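Local atomic coordinates of cytochrome P450 (Bacillus megaterium, PDB entry 5L92), a protein that binds heme and the steroid corticosterone, and probably acts as a monooxygenase that hydroxylates steroids with molecular oxygen. Residues A[166-171]-A[188-193]. Numbering follows the deposited sequence.
Sequences DIIVAG and MKANDE
Ile167 and Ile168 meet Ala190 and Asn191 in a small, mainly apolar helix-to-helix contact, where the last turn of helix 158-169 rests against the middle of helix 177-207; in P450 nomenclature these are helices F and G, on the distal side of the heme. The methyl of Ala190 sits where the two isoleucine side chains converge, with CB 3.8 Å from Ile167 CG2 and 4.0 Å from Ile168 CD1. The small Ala190 is consistent with the close backbones, 7.0 Å between the CA atoms of Ile167 and Ala190. In Ile168, CG1 stands anti to the carbonyl carbon (chi1 -67°), and the bend at chi2 (-60°) brings CD1 to Asn191, the two side chains crossing at about a right angle. Ile168 CD1 ends 3.4 Å from Asn191 ND2, an amide nitrogen that hydrogen-bonds back to Lys187 O. No hydrogen bond joins the two segments, although Lys187 NZ, just before 188-193, hydrogen-bonds to the carbonyl oxygens of Ile168 and Ala170. Ile168 also touches bound corticosterone, so through this side chain the contact borders the steroid pocket. Asn191 leans on loop residues Thr78 and Leu80, while Ile168 packs on Leu194 of helix 177-207 and Ile241 of helix 229-245.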
# COMPACT_ATOMS: atom_id res chain seq x y z
N ASP A 166 10.43 -0.64 -6.40
CA ASP A 166 10.26 0.77 -6.76
C ASP A 166 9.95 0.89 -8.25
O ASP A 166 9.05 1.62 -8.64
CB ASP A 166 11.48 1.62 -6.40
CG ASP A 166 11.71 1.75 -4.86
OD1 ASP A 166 10.78 1.48 -4.07
OD2 ASP A 166 12.85 2.11 -4.47
N ILE A 167 10.65 0.13 -9.09
CA ILE A 167 10.36 0.18 -10.53
C ILE A 167 8.89 -0.17 -10.79
O ILE A 167 8.18 0.56 -11.49
CB ILE A 167 11.31 -0.75 -11.30
CG1 ILE A 167 12.71 -0.11 -11.31
CG2 ILE A 167 10.76 -1.04 -12.73
CD1 ILE A 167 13.80 -0.99 -11.92
N ILE A 168 8.42 -1.29 -10.21
CA ILE A 168 7.06 -1.76 -10.49
C ILE A 168 6.01 -0.72 -10.10
O ILE A 168 5.02 -0.55 -10.80
CB ILE A 168 6.79 -3.11 -9.80
CG1 ILE A 168 7.66 -4.22 -10.40
CG2 ILE A 168 5.33 -3.50 -9.97
CD1 ILE A 168 7.42 -4.45 -11.90
N VAL A 169 6.19 -0.03 -8.96
CA VAL A 169 5.16 0.96 -8.58
C VAL A 169 5.46 2.36 -9.14
O VAL A 169 4.64 3.28 -8.97
CB VAL A 169 4.93 1.03 -7.05
CG1 VAL A 169 4.49 -0.34 -6.47
CG2 VAL A 169 6.13 1.59 -6.32
N ALA A 170 6.60 2.55 -9.81
CA ALA A 170 7.00 3.86 -10.27
C ALA A 170 6.02 4.45 -11.29
O ALA A 170 5.46 3.75 -12.13
CB ALA A 170 8.40 3.79 -10.88
N GLY A 171 5.75 5.73 -11.13
CA GLY A 171 5.03 6.50 -12.11
C GLY A 171 5.99 7.33 -12.95
O GLY A 171 7.13 7.60 -12.57
N MET A 188 8.66 -4.22 -17.49
CA MET A 188 8.70 -5.58 -18.03
C MET A 188 9.99 -6.29 -17.65
O MET A 188 9.98 -7.48 -17.29
CB MET A 188 8.55 -5.53 -19.55
CG MET A 188 7.18 -5.13 -20.04
SD MET A 188 7.22 -4.86 -21.82
CE MET A 188 7.11 -6.55 -22.46
N LYS A 189 11.11 -5.59 -17.68
CA LYS A 189 12.37 -6.20 -17.27
C LYS A 189 12.39 -6.57 -15.79
O LYS A 189 12.94 -7.61 -15.40
CB LYS A 189 13.52 -5.26 -17.62
CG LYS A 189 14.86 -5.66 -17.04
CD LYS A 189 15.99 -4.77 -17.55
CE LYS A 189 17.35 -5.47 -17.39
NZ LYS A 189 18.48 -4.50 -17.46
N ALA A 190 11.80 -5.72 -14.94
CA ALA A 190 11.75 -6.01 -13.51
C ALA A 190 10.82 -7.18 -13.19
O ALA A 190 11.16 -8.03 -12.36
CB ALA A 190 11.30 -4.76 -12.74
N ASN A 191 9.66 -7.23 -13.84
CA ASN A 191 8.77 -8.39 -13.74
C ASN A 191 9.51 -9.68 -14.07
O ASN A 191 9.42 -10.67 -13.35
CB ASN A 191 7.58 -8.27 -14.69
CG ASN A 191 6.45 -7.51 -14.10
OD1 ASN A 191 5.69 -8.05 -13.30
ND2 ASN A 191 6.29 -6.26 -14.52
N ASP A 192 10.23 -9.68 -15.20
CA ASP A 192 10.98 -10.86 -15.64
C ASP A 192 11.94 -11.34 -14.57
O ASP A 192 11.97 -12.52 -14.22
CB ASP A 192 11.75 -10.55 -16.92
CG ASP A 192 11.10 -11.14 -18.18
OD1 ASP A 192 9.85 -11.26 -18.23
OD2 ASP A 192 11.87 -11.50 -19.10
N GLU A 193 12.78 -10.43 -14.10
CA GLU A 193 13.80 -10.73 -13.09
C GLU A 193 13.18 -11.14 -11.76
O GLU A 193 13.65 -12.09 -11.11
CB GLU A 193 14.70 -9.50 -12.91
CG GLU A 193 15.70 -9.26 -14.07
CD GLU A 193 16.44 -7.93 -13.94
OE1 GLU A 193 16.09 -7.14 -13.04
OE2 GLU A 193 17.36 -7.67 -14.74